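Local coordinates for variable region-containing chitin-binding protein 3 (Branchiostoma floridae, PDB 1XT5), which is an amphioxus immune-type receptor that probably binds chitin, the piece here being its first domain, an immunoglobulin domain of the variable type, at residues M5-T10 and G121-S126; T12-H17 and K125-K130; V22-S27 and P92-T97; W41-S46 and G105-Q110; K52-N57 and A84-L89. One frame throughout, in Å; residues are numbered along the deposited sequence.

Interaction 1: M5-T10 and G121-S126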
# COMPACT_ATOMS: atom_id res chain seq x y z
N MET A 5 -1.06 15.01 -3.35
CA MET A 5 -1.48 13.65 -3.03
C MET A 5 -2.36 13.55 -1.83
O MET A 5 -2.05 14.13 -0.79
CB MET A 5 -0.22 12.81 -2.79
CG MET A 5 -0.52 11.31 -2.64
SD MET A 5 -1.02 10.52 -4.14
CE MET A 5 0.55 10.48 -5.02
N THR A 6 -3.43 12.76 -1.89
CA THR A 6 -4.22 12.49 -0.69
C THR A 6 -4.58 11.01 -0.67
O THR A 6 -5.27 10.53 -1.61
CB THR A 6 -5.49 13.33 -0.62
OG1 THR A 6 -5.16 14.72 -0.58
CG2 THR A 6 -6.30 13.01 0.65
N VAL A 7 -4.16 10.32 0.35
CA VAL A 7 -4.53 8.92 0.59
C VAL A 7 -5.72 8.90 1.52
O VAL A 7 -5.85 9.71 2.42
CB VAL A 7 -3.31 8.17 1.19
CG1 VAL A 7 -3.69 6.82 1.81
CG2 VAL A 7 -2.23 7.96 0.14
N ARG A 8 -6.63 7.94 1.28
CA ARG A 8 -7.74 7.66 2.18
C ARG A 8 -7.82 6.18 2.46
O ARG A 8 -7.43 5.34 1.66
CB ARG A 8 -9.04 8.22 1.60
CG ARG A 8 -9.08 9.74 1.55
CD ARG A 8 -10.43 10.26 1.02
NE ARG A 8 -10.46 11.72 1.11
CZ ARG A 8 -10.11 12.79 0.51
NH1 ARG A 8 -9.54 12.97 -0.70
NH2 ARG A 8 -10.38 13.95 1.16
N THR A 9 -8.41 5.86 3.62
CA THR A 9 -8.59 4.51 4.08
C THR A 9 -9.99 4.36 4.69
O THR A 9 -10.32 5.06 5.62
CB THR A 9 -7.63 4.15 5.19
OG1 THR A 9 -7.59 5.19 6.19
CG2 THR A 9 -6.18 4.00 4.70
N THR A 10 -10.78 3.45 4.14
CA THR A 10 -12.11 3.23 4.67
C THR A 10 -12.08 2.62 6.07
O THR A 10 -13.02 2.81 6.84
CB THR A 10 -12.97 2.31 3.78
OG1 THR A 10 -12.30 1.06 3.60
CG2 THR A 10 -13.26 2.96 2.45
N GLY A 121 3.75 15.93 -2.54
CA GLY A 121 3.75 14.80 -3.45
C GLY A 121 3.69 13.44 -2.85
O GLY A 121 3.76 12.46 -3.59
N LEU A 122 3.56 13.30 -1.51
CA LEU A 122 3.45 12.03 -0.84
C LEU A 122 2.31 12.09 0.17
O LEU A 122 2.13 13.14 0.79
CB LEU A 122 4.77 11.64 -0.07
CG LEU A 122 4.81 10.30 0.66
CD1 LEU A 122 6.22 9.80 0.67
CD2 LEU A 122 4.32 10.36 2.12
N ASP A 123 1.59 10.98 0.37
CA ASP A 123 0.75 10.86 1.55
C ASP A 123 0.79 9.42 2.00
O ASP A 123 1.16 8.53 1.23
CB ASP A 123 -0.68 11.37 1.30
CG ASP A 123 -1.49 11.60 2.55
OD1 ASP A 123 -0.89 11.75 3.65
OD2 ASP A 123 -2.73 11.66 2.45
N ALA A 124 0.38 9.17 3.23
CA ALA A 124 0.32 7.81 3.77
C ALA A 124 -0.67 7.78 4.91
O ALA A 124 -0.75 8.73 5.69
CB ALA A 124 1.71 7.37 4.28
N LYS A 125 -1.37 6.66 5.04
CA LYS A 125 -2.24 6.38 6.17
C LYS A 125 -2.05 4.94 6.57
O LYS A 125 -1.68 4.10 5.73
CB LYS A 125 -3.71 6.64 5.87
CG LYS A 125 -4.04 8.11 5.72
CD LYS A 125 -5.48 8.37 5.41
CE LYS A 125 -5.92 9.82 5.63
NZ LYS A 125 -5.09 10.77 4.88
N SER A 126 -2.34 4.62 7.84
CA SER A 126 -2.12 3.27 8.33
C SER A 126 -3.43 2.55 8.61
O SER A 126 -4.44 3.12 9.00
CB SER A 126 -1.23 3.24 9.57
OG SER A 126 -1.93 3.60 10.76
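Gly121 lies beside Met5, whose CB is 4.0 Å from Gly121 C. Met5 leaves its backbone with CG anti to N (chi1 -172°), facing the neighbouring strand, and the bends at chi2 and chi3 bring CE back near Gly121 O. The Leu122 side chain turns away, though its backbone carbon still meets Met5 CB; Asp123 follows, its N 3.7 Å from Met5 CG. The Asp123 carboxylate reaches across to the backbone: OD2 accepts the N-H of Val7 at 2.9 Å in a nearly straight bond, met on its anti side and 22° out of the carboxylate plane. Lys125 runs past Val7 in the opposite direction, and the bend at its last torsion (chi4 55°) lets NZ donate a hydrogen bond of 2.8 Å to Val7 O. The same NZ forms a long, weak ion pair with Asp123 OD2 at 3.5 Å. Both backbone polar groups of Val7 are thus engaged by side chains of the facing strand instead of by its backbone. Lys125 CB also packs 3.8 Å from Thr9 CG2. The two strand axes run almost parallel but approach no closer than 5.7 Å; Thr6 and Arg8 find backbone partners in Gln29 and Ser27 of strand 22-31, while Met5 bonds to Phe120. This is consistent with the V-set arrangement, in which the N-terminal strand begins on one sheet of the sandwich before the chain crosses to the other.

Interaction 2: T12-H17 and K125-K130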
# COMPACT_ATOMS: atom_id res chain seq x y z
N THR A 12 -9.59 1.84 9.56
CA THR A 12 -8.40 2.04 10.35
C THR A 12 -7.88 0.78 11.00
O THR A 12 -6.75 0.75 11.49
CB THR A 12 -8.60 3.15 11.39
OG1 THR A 12 -9.71 2.81 12.21
CG2 THR A 12 -8.87 4.49 10.73
N GLU A 13 -8.69 -0.26 10.97
CA GLU A 13 -8.28 -1.58 11.46
C GLU A 13 -9.12 -2.64 10.75
O GLU A 13 -10.27 -2.39 10.39
CB GLU A 13 -8.40 -1.66 12.98
CG GLU A 13 -9.81 -1.53 13.47
CD GLU A 13 -9.83 -1.65 15.00
OE1 GLU A 13 -10.24 -2.69 15.50
OE2 GLU A 13 -9.36 -0.72 15.69
N VAL A 14 -8.54 -3.80 10.63
CA VAL A 14 -9.12 -5.02 10.07
C VAL A 14 -8.66 -6.18 10.91
O VAL A 14 -7.58 -6.15 11.48
CB VAL A 14 -8.77 -5.23 8.58
CG1 VAL A 14 -9.27 -4.03 7.76
CG2 VAL A 14 -7.29 -5.42 8.34
N GLU A 15 -9.47 -7.21 11.02
CA GLU A 15 -9.14 -8.40 11.84
C GLU A 15 -9.29 -9.64 10.96
O GLU A 15 -10.24 -9.72 10.16
CB GLU A 15 -10.00 -8.46 13.07
CG GLU A 15 -9.69 -9.65 13.95
CD GLU A 15 -10.27 -9.62 15.36
OE1 GLU A 15 -10.12 -10.66 16.02
OE2 GLU A 15 -10.87 -8.60 15.74
N VAL A 16 -8.42 -10.62 11.16
CA VAL A 16 -8.53 -11.91 10.53
C VAL A 16 -7.91 -12.97 11.42
O VAL A 16 -7.06 -12.69 12.25
CB VAL A 16 -7.75 -11.88 9.19
CG1 VAL A 16 -6.25 -11.84 9.38
CG2 VAL A 16 -8.17 -13.06 8.33
N HIS A 17 -8.34 -14.22 11.22
CA HIS A 17 -7.66 -15.35 11.88
C HIS A 17 -6.33 -15.64 11.19
O HIS A 17 -6.22 -15.51 9.96
CB HIS A 17 -8.65 -16.53 11.76
CG HIS A 17 -10.02 -16.43 12.33
ND1 HIS A 17 -11.25 -16.48 11.73
CD2 HIS A 17 -10.32 -16.28 13.64
CE1 HIS A 17 -12.22 -16.36 12.65
NE2 HIS A 17 -11.67 -16.23 13.86
N LYS A 125 -1.37 6.66 5.04
CA LYS A 125 -2.24 6.38 6.17
C LYS A 125 -2.05 4.94 6.57
O LYS A 125 -1.68 4.10 5.73
CB LYS A 125 -3.71 6.64 5.87
CG LYS A 125 -4.04 8.11 5.72
CD LYS A 125 -5.48 8.37 5.41
CE LYS A 125 -5.92 9.82 5.63
NZ LYS A 125 -5.09 10.77 4.88
N SER A 126 -2.34 4.62 7.84
CA SER A 126 -2.12 3.27 8.33
C SER A 126 -3.43 2.55 8.61
O SER A 126 -4.44 3.12 9.00
CB SER A 126 -1.23 3.24 9.57
OG SER A 126 -1.93 3.60 10.76
N VAL A 127 -3.34 1.22 8.44
CA VAL A 127 -4.40 0.28 8.75
C VAL A 127 -3.80 -0.77 9.71
O VAL A 127 -2.80 -1.38 9.37
CB VAL A 127 -4.93 -0.41 7.49
CG1 VAL A 127 -6.12 -1.28 7.83
CG2 VAL A 127 -5.33 0.62 6.43
N VAL A 128 -4.40 -0.90 10.87
CA VAL A 128 -3.98 -1.95 11.79
C VAL A 128 -4.54 -3.27 11.39
O VAL A 128 -5.74 -3.37 11.04
CB VAL A 128 -4.44 -1.55 13.23
CG1 VAL A 128 -4.32 -2.72 14.19
CG2 VAL A 128 -3.62 -0.40 13.74
N LEU A 129 -3.73 -4.29 11.46
CA LEU A 129 -4.15 -5.67 11.28
C LEU A 129 -4.11 -6.37 12.67
O LEU A 129 -3.05 -6.46 13.26
CB LEU A 129 -3.24 -6.41 10.34
CG LEU A 129 -3.58 -7.90 10.13
CD1 LEU A 129 -5.00 -8.08 9.65
CD2 LEU A 129 -2.53 -8.51 9.21
N LYS A 130 -5.27 -6.80 13.10
CA LYS A 130 -5.43 -7.64 14.28
C LYS A 130 -5.53 -9.07 13.85
O LYS A 130 -6.32 -9.43 12.94
CB LYS A 130 -6.68 -7.26 15.08
CG LYS A 130 -6.65 -5.91 15.72
CD LYS A 130 -8.02 -5.59 16.33
CE LYS A 130 -8.06 -4.46 17.26
NZ LYS A 130 -9.41 -4.13 17.79
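Val14 and Leu129 make the close-packed side of this pairing. In one of its two modelled conformers (chi1 -59°) Val14 sends its methyls to different neighbours, CG2 to within 3.7 Å of Leu129 CD1 and CG1 to Val127 CG1. The same Leu129 methyl reaches Val16 CG1 at 4.0 Å. Val22 and Leu24 of strand 22-31 press on this face, which therefore belongs to the interior of the sandwich. Between the two faces the backbones form a parallel ladder in which Glu13, Val14 and Glu15 pair with Val128, Leu129 and Lys130. Thr12 O and Val14 O receive the N-H groups of Val128 and Lys130, and Val14 N and Val16 N return bonds to Val128 O and Lys130 O; the Lys130 N to Val14 O bond, 2.9 Å long, is nearly straight (175°).

The opposite face is looser and meets solvent. There the extended Lys130 chain crosses Glu13 and Glu15 at a slant, and its NZ makes a salt bridge of 2.8 Å with Glu13 OE1, approaching from the syn side, 24° out of the carboxylate plane. Glu15 packs mainly through its aliphatic part, CG lying 4.0 Å from Lys130 CB, and its OE1 is hydrogen-bonded to Thr132 OG1. The chemistry is accordingly divided: valine and leucine methyls pack the inner face, the ladder fixes the register, and one exposed ion pair ties the outer surface, where solvent probably tempers its strength.

Interaction 3: V22-S27 and P92-T97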
# COMPACT_ATOMS: atom_id res chain seq x y z
N VAL A 22 -6.77 -11.55 4.24
CA VAL A 22 -7.31 -10.29 4.64
C VAL A 22 -7.00 -9.23 3.59
O VAL A 22 -5.99 -9.29 2.91
CB VAL A 22 -6.80 -9.86 6.04
CG1 VAL A 22 -5.30 -9.58 5.99
CG2 VAL A 22 -7.57 -8.76 6.70
N GLU A 23 -7.87 -8.21 3.50
CA GLU A 23 -7.61 -7.06 2.68
C GLU A 23 -7.58 -5.76 3.52
O GLU A 23 -8.42 -5.59 4.43
CB GLU A 23 -8.61 -6.97 1.56
CG GLU A 23 -8.52 -8.18 0.60
CD GLU A 23 -9.17 -8.13 -0.73
OE1 GLU A 23 -9.74 -7.07 -1.03
OE2 GLU A 23 -9.05 -9.16 -1.42
N LEU A 24 -6.64 -4.91 3.18
CA LEU A 24 -6.43 -3.65 3.88
C LEU A 24 -6.74 -2.54 2.86
O LEU A 24 -5.93 -2.30 1.97
CB LEU A 24 -5.03 -3.46 4.40
CG LEU A 24 -4.64 -4.50 5.46
CD1 LEU A 24 -4.45 -5.92 5.10
CD2 LEU A 24 -3.26 -4.12 6.06
N PRO A 25 -7.94 -1.93 2.90
CA PRO A 25 -8.30 -0.98 1.85
C PRO A 25 -7.44 0.27 1.82
O PRO A 25 -7.01 0.81 2.83
CB PRO A 25 -9.77 -0.66 2.19
CG PRO A 25 -10.26 -1.86 2.91
CD PRO A 25 -9.09 -2.23 3.77
N CYS A 26 -7.24 0.78 0.61
CA CYS A 26 -6.56 2.04 0.43
C CYS A 26 -7.00 2.67 -0.90
O CYS A 26 -7.16 1.95 -1.88
CB CYS A 26 -5.05 1.81 0.40
SG CYS A 26 -4.13 3.39 0.27
N SER A 27 -7.18 3.98 -0.88
CA SER A 27 -7.49 4.72 -2.07
C SER A 27 -6.60 5.99 -2.11
O SER A 27 -6.03 6.38 -1.10
CB SER A 27 -8.95 5.15 -2.16
OG SER A 27 -9.26 6.14 -1.17
N PRO A 92 -5.19 1.01 -4.37
CA PRO A 92 -4.20 0.02 -3.98
C PRO A 92 -4.43 -0.72 -2.67
O PRO A 92 -3.48 -0.99 -1.90
CB PRO A 92 -2.91 0.85 -3.95
CG PRO A 92 -3.39 2.21 -3.50
CD PRO A 92 -4.67 2.39 -4.26
N THR A 93 -5.64 -1.22 -2.46
CA THR A 93 -5.91 -2.18 -1.41
C THR A 93 -4.95 -3.34 -1.47
O THR A 93 -4.70 -3.91 -2.54
CB THR A 93 -7.35 -2.68 -1.59
OG1 THR A 93 -8.18 -1.56 -1.41
CG2 THR A 93 -7.71 -3.84 -0.69
N LEU A 94 -4.40 -3.67 -0.29
CA LEU A 94 -3.48 -4.79 -0.12
C LEU A 94 -4.25 -6.06 0.26
O LEU A 94 -5.09 -6.01 1.15
CB LEU A 94 -2.53 -4.45 1.02
CG LEU A 94 -1.51 -5.54 1.40
CD1 LEU A 94 -0.49 -5.74 0.30
CD2 LEU A 94 -0.83 -5.16 2.70
N ARG A 95 -3.92 -7.16 -0.39
CA ARG A 95 -4.40 -8.50 -0.02
C ARG A 95 -3.22 -9.27 0.55
O ARG A 95 -2.16 -9.36 -0.08
CB ARG A 95 -4.96 -9.21 -1.25
CG ARG A 95 -5.53 -10.59 -0.96
CD ARG A 95 -6.18 -11.18 -2.19
NE ARG A 95 -6.77 -12.49 -2.15
CZ ARG A 95 -6.10 -13.59 -2.47
NH1 ARG A 95 -4.81 -13.63 -2.81
NH2 ARG A 95 -6.78 -14.74 -2.40
N LEU A 96 -3.40 -9.85 1.73
CA LEU A 96 -2.39 -10.67 2.40
C LEU A 96 -2.97 -12.03 2.65
O LEU A 96 -4.04 -12.17 3.30
CB LEU A 96 -1.93 -9.94 3.64
CG LEU A 96 -0.74 -10.59 4.32
CD1 LEU A 96 0.51 -10.54 3.45
CD2 LEU A 96 -0.52 -9.91 5.67
N THR A 97 -2.32 -13.08 2.14
CA THR A 97 -2.81 -14.46 2.34
C THR A 97 -1.97 -15.15 3.42
O THR A 97 -0.89 -14.68 3.80
CB THR A 97 -2.71 -15.29 1.06
OG1 THR A 97 -1.35 -15.36 0.67
CG2 THR A 97 -3.45 -14.63 -0.05
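Glu23 and Arg95 lie across each other on the outer surface of the sheet, their carboxylate and guanidinium planes 79° apart. Glu23 OE2 lies against the aliphatic part of the arginine, 3.6 Å from Arg95 CD and near the guanidinium plane at its edge, but at 4.1 Å from Arg95 NE it stays beyond salt-bridge range. On the same surface Thr93 meets Glu23 at about a right angle, with its CG2 3.8 Å from Glu23 OE1. The other branch of Thr93 does polar work: OG1, anti to the carbonyl carbon (chi1 -63°), accepts the N-H of Cys26 at 3.2 Å, just past Pro25.

On the inner face Val22 and Leu96 lie side by side and point the same way, with Val22 CG1 4.1 Å from Leu96 CB. Leu24, in two modelled conformers, and Leu94 come next, and Cys26 SG then rests 4.0 Å from Pro92 CG. Reciprocal backbone bonds join Val22 to Leu96 and Leu24 to Leu94, both hydrogen-bonded antiparallel pairs, the shortest being Leu24 N to Leu94 O at 2.8 Å.

Cys26 is disulfide-bonded to Cys109, and Pro92 O accepts a bond from Trp41 NE1, so the inner face is joined to the opposite sheet. The chemistry implies that the threonine hydroxyl takes over where the regular ladder ends, whereas the Glu23-Arg95 attraction, at long range and near solvent, probably adds little.

Interaction 4: W41-S46 and G105-Q110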
# COMPACT_ATOMS: atom_id res chain seq x y z
N TRP A 41 3.46 -0.40 0.46
CA TRP A 41 2.88 -0.85 1.74
C TRP A 41 4.06 -1.19 2.62
O TRP A 41 4.97 -1.94 2.23
CB TRP A 41 1.98 -2.04 1.53
CG TRP A 41 0.61 -1.73 1.03
CD1 TRP A 41 0.16 -1.70 -0.25
CD2 TRP A 41 -0.52 -1.35 1.87
NE1 TRP A 41 -1.17 -1.34 -0.28
CE2 TRP A 41 -1.61 -1.16 0.99
CE3 TRP A 41 -0.70 -1.22 3.25
CZ2 TRP A 41 -2.88 -0.82 1.48
CZ3 TRP A 41 -1.95 -0.89 3.73
CH2 TRP A 41 -3.03 -0.70 2.85
N LEU A 42 4.06 -0.60 3.82
CA LEU A 42 5.18 -0.60 4.73
C LEU A 42 4.66 -1.00 6.11
O LEU A 42 3.72 -0.35 6.59
CB LEU A 42 5.79 0.80 4.78
CG LEU A 42 6.27 1.36 3.45
CD1 LEU A 42 6.53 2.86 3.52
CD2 LEU A 42 7.47 0.62 2.91
N LYS A 43 5.25 -2.00 6.75
CA LYS A 43 4.75 -2.45 8.06
C LYS A 43 5.64 -1.93 9.14
O LYS A 43 6.85 -2.18 9.15
CB LYS A 43 4.72 -3.98 8.12
CG LYS A 43 4.07 -4.48 9.42
CD LYS A 43 4.21 -6.00 9.50
CE LYS A 43 3.46 -6.54 10.66
NZ LYS A 43 4.06 -6.24 11.94
N GLY A 44 5.09 -1.17 10.08
CA GLY A 44 5.85 -0.67 11.21
C GLY A 44 5.14 0.51 11.85
O GLY A 44 4.04 0.90 11.50
N ALA A 45 5.85 1.09 12.82
CA ALA A 45 5.30 2.23 13.55
C ALA A 45 5.00 3.45 12.67
O ALA A 45 4.03 4.17 12.94
CB ALA A 45 6.25 2.62 14.68
N SER A 46 5.88 3.66 11.68
CA SER A 46 5.73 4.82 10.82
C SER A 46 6.25 4.45 9.42
O SER A 46 6.94 3.44 9.32
CB SER A 46 6.46 6.05 11.36
OG SER A 46 7.86 5.80 11.35
N GLY A 105 -0.11 -5.91 13.32
CA GLY A 105 0.66 -4.71 13.39
C GLY A 105 0.04 -3.60 12.60
O GLY A 105 -1.19 -3.55 12.43
N ARG A 106 0.89 -2.71 12.11
CA ARG A 106 0.46 -1.49 11.47
C ARG A 106 1.00 -1.41 10.05
O ARG A 106 2.22 -1.47 9.85
CB ARG A 106 0.91 -0.28 12.28
CG ARG A 106 0.35 1.05 11.76
CD ARG A 106 0.56 2.18 12.72
NE ARG A 106 -0.08 1.95 14.02
CZ ARG A 106 -1.31 2.23 14.35
NH1 ARG A 106 -2.15 2.73 13.46
NH2 ARG A 106 -1.75 2.01 15.57
N TYR A 107 0.12 -1.28 9.07
CA TYR A 107 0.45 -1.29 7.68
C TYR A 107 0.15 0.07 7.08
O TYR A 107 -0.99 0.53 7.08
CB TYR A 107 -0.36 -2.39 6.96
CG TYR A 107 0.06 -3.78 7.32
CD1 TYR A 107 -0.32 -4.38 8.49
CD2 TYR A 107 0.90 -4.52 6.48
CE1 TYR A 107 0.09 -5.64 8.84
CE2 TYR A 107 1.32 -5.79 6.78
CZ TYR A 107 0.89 -6.37 7.99
OH TYR A 107 1.31 -7.63 8.29
N TRP A 108 1.17 0.71 6.54
CA TRP A 108 1.05 2.02 5.93
C TRP A 108 0.87 1.86 4.43
O TRP A 108 1.70 1.25 3.76
CB TRP A 108 2.33 2.84 6.19
CG TRP A 108 2.46 3.17 7.64
CD1 TRP A 108 3.05 2.38 8.61
CD2 TRP A 108 1.97 4.33 8.30
NE1 TRP A 108 2.94 2.99 9.83
CE2 TRP A 108 2.30 4.18 9.68
CE3 TRP A 108 1.30 5.45 7.91
CZ2 TRP A 108 1.96 5.14 10.61
CZ3 TRP A 108 0.97 6.41 8.83
CH2 TRP A 108 1.30 6.25 10.18
N CYS A 109 -0.22 2.48 3.92
CA CYS A 109 -0.43 2.66 2.49
C CYS A 109 0.14 4.04 2.15
O CYS A 109 -0.40 5.04 2.57
CB CYS A 109 -1.91 2.59 2.19
SG CYS A 109 -2.19 2.76 0.40
N GLN A 110 1.24 4.04 1.43
CA GLN A 110 1.94 5.24 1.02
C GLN A 110 1.83 5.34 -0.50
O GLN A 110 2.14 4.40 -1.22
CB GLN A 110 3.39 5.18 1.46
CG GLN A 110 4.18 6.41 1.02
CD GLN A 110 5.59 6.29 1.52
OE1 GLN A 110 5.88 6.55 2.67
NE2 GLN A 110 6.46 5.80 0.68
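Leu42 and Trp108 form a hydrogen-bonded antiparallel pair, with Trp108 N to Leu42 O at 2.8 Å and the return bond from Leu42 N to Trp108 O, and Gly44 N to Arg106 O continues the ladder between strands whose N-to-C directions lie 151° apart. On the outward face the Trp108 indole leans over to segment 41-46. Its NE1 gives a bent bond of 2.9 Å to Gly44 O (141° at the hydrogen); the acceptor lies almost in the indole plane, while the donor stands 42° above the carbonyl plane. Ser46 C rests over one face of the indole, and Ala45 O meets its edge at CZ2, 3.3 Å away.

The inward face is packed by rings. Cys109 CB sits over the six-membered ring of Trp41, 3.6 Å from the centroid, and its sulfur, anti to the backbone N, lies obliquely to that ring in a sulfur-aromatic contact. Beyond, Lys43 runs across the Tyr107 ring, CG standing 4.0 Å from its centroid in a CH-pi contact; the two polar ends are bound elsewhere, Lys43 NZ to Gly104 O and Tyr107 OH to Asp103 O.

Strand 50-58 flanks strand 38-44, and strand 122-132 flanks strand 105-112. Across the sandwich, strand 22-31 brings Leu24 and Cys26, the disulfide partner of Cys109, against Trp41, making the disulfide-tryptophan core familiar from immunoglobulin domains.

Interaction 5: K52-N57 and A84-L89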
# COMPACT_ATOMS: atom_id res chain seq x y z
N LYS A 52 9.48 -3.35 4.30
CA LYS A 52 8.70 -3.38 3.07
C LYS A 52 7.80 -4.56 3.00
O LYS A 52 8.23 -5.71 3.20
CB LYS A 52 9.67 -3.37 1.86
CG LYS A 52 10.43 -2.08 1.71
CD LYS A 52 11.50 -2.28 0.62
CE LYS A 52 10.91 -2.11 -0.76
NZ LYS A 52 11.93 -1.82 -1.80
N VAL A 53 6.55 -4.32 2.59
CA VAL A 53 5.59 -5.39 2.29
C VAL A 53 5.43 -5.54 0.76
O VAL A 53 5.53 -6.62 0.21
CB VAL A 53 4.25 -5.13 2.98
CG1 VAL A 53 3.24 -6.18 2.61
CG2 VAL A 53 4.47 -5.02 4.49
N PHE A 54 5.15 -4.43 0.11
CA PHE A 54 4.82 -4.37 -1.29
C PHE A 54 5.29 -3.04 -1.84
O PHE A 54 5.17 -2.01 -1.18
CB PHE A 54 3.31 -4.54 -1.49
CG PHE A 54 2.85 -4.43 -2.94
CD1 PHE A 54 2.74 -5.57 -3.72
CD2 PHE A 54 2.55 -3.19 -3.49
CE1 PHE A 54 2.36 -5.46 -5.05
CE2 PHE A 54 2.19 -3.06 -4.83
CZ PHE A 54 2.09 -4.23 -5.56
N LYS A 55 5.70 -3.04 -3.10
CA LYS A 55 5.94 -1.82 -3.86
C LYS A 55 5.45 -2.04 -5.30
O LYS A 55 5.62 -3.14 -5.85
CB LYS A 55 7.39 -1.37 -3.83
CG LYS A 55 7.71 0.03 -4.32
CD LYS A 55 9.18 0.39 -4.18
CE LYS A 55 9.50 1.77 -4.67
NZ LYS A 55 10.95 2.10 -4.50
N GLY A 56 4.90 -1.02 -5.91
CA GLY A 56 4.53 -1.12 -7.30
C GLY A 56 4.26 0.21 -7.94
O GLY A 56 4.02 1.21 -7.27
N ASN A 57 4.26 0.20 -9.27
CA ASN A 57 3.88 1.37 -10.02
C ASN A 57 3.48 0.94 -11.44
O ASN A 57 4.06 0.02 -11.99
CB ASN A 57 5.01 2.42 -10.15
CG ASN A 57 6.30 1.92 -10.72
OD1 ASN A 57 7.18 1.40 -10.06
ND2 ASN A 57 6.45 2.08 -12.05
N ALA A 84 1.57 -11.21 -0.42
CA ALA A 84 1.04 -9.87 -0.50
C ALA A 84 0.83 -9.49 -1.98
O ALA A 84 1.73 -9.68 -2.80
CB ALA A 84 2.01 -8.89 0.15
N SER A 85 -0.30 -8.89 -2.28
CA SER A 85 -0.58 -8.45 -3.65
C SER A 85 -1.44 -7.19 -3.62
O SER A 85 -2.17 -6.97 -2.67
CB SER A 85 -1.23 -9.59 -4.45
OG SER A 85 -2.47 -9.99 -3.91
N VAL A 86 -1.38 -6.43 -4.70
CA VAL A 86 -2.22 -5.27 -4.94
C VAL A 86 -2.81 -5.44 -6.32
O VAL A 86 -2.10 -5.31 -7.32
CB VAL A 86 -1.43 -3.96 -4.78
CG1 VAL A 86 -2.28 -2.75 -5.14
CG2 VAL A 86 -0.95 -3.78 -3.34
N ALA A 87 -4.11 -5.71 -6.40
CA ALA A 87 -4.76 -5.99 -7.68
C ALA A 87 -4.86 -4.77 -8.58
O ALA A 87 -4.87 -4.93 -9.81
CB ALA A 87 -6.16 -6.55 -7.45
N ASN A 88 -5.01 -3.61 -7.99
CA ASN A 88 -5.29 -2.38 -8.75
C ASN A 88 -4.45 -1.26 -8.18
O ASN A 88 -4.76 -0.74 -7.11
CB ASN A 88 -6.78 -2.04 -8.65
CG ASN A 88 -7.15 -0.83 -9.47
OD1 ASN A 88 -6.40 -0.07 -9.92
ND2 ASN A 88 -8.45 -0.53 -9.54
N LEU A 89 -3.36 -0.88 -8.88
CA LEU A 89 -2.50 0.14 -8.31
C LEU A 89 -3.15 1.48 -8.19
O LEU A 89 -2.72 2.31 -7.36
CB LEU A 89 -1.20 0.23 -9.13
CG LEU A 89 -0.24 -0.94 -9.01
CD1 LEU A 89 0.82 -0.88 -10.08
CD2 LEU A 89 0.40 -1.01 -7.64
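Phe54 and Val86 make the one CH-pi contact between these segments. Val86 CG2 stands over the centre of the phenyl ring, 3.6 Å from the centroid and 14° off the ring normal. With CG anti to the backbone N (chi1 177°), Phe54 projects from its strand toward segment 84-89 and offers this face to the valine, whose CB also approaches the rim, 3.6 Å from Phe54 CZ.

The remaining contacts are van der Waals ones. Leu89 CD2 comes to the edge of the same ring, 3.9 Å from Phe54 CE2, so that methyls of two residues fit the ring at a face and at an edge. The other branch of Leu89 sets a methyl against backbone, CD1 being 3.5 Å from Asn57 C. Toward the other end, Val53 CG1 meets Ala84 CB at 3.9 Å. Val53 and Phe54 lie opposite Trp41 in a classic beta bulge, which is consistent with two successive residues both meeting segment 84-89.

Backbone polar groups look to other partners: Val53 and Phe54 bond to Trp41, Val86 O receives Lys74 NZ, and Leu89 N is bonded to Glu69. The strand axes stay 7.1 Å apart, since the segments belong to different sheets of the sandwich. The chemistry is therefore that of a hydrophobic core, in which shape fit of aliphatic groups around one buried aromatic ring, without charge pairing, joins the sheets.

In the fold
The five contacts together assemble one V-type sandwich. Interactions 1 and 2 share Lys125 and Ser126 on strand 122-132, their centres 16 Å apart, and touch through Thr9 CG2 and Val127 CG2 at 3.9 Å. Interactions 3 and 4, with centres 12 Å apart, belong to opposite sheets and are joined by the disulfide, Cys26 SG to Cys109 SG at 2.0 Å. Interaction 5 lies 9 Å from interaction 3, centre to centre, and reaches interaction 4 where Trp41 CD1 is 3.9 Å from Val86 CG2. Interactions 2 and 5 are the most distant, about 17 Å between centres. All of them build the immunoglobulin framework; chitin binding probably resides in another part of the protein.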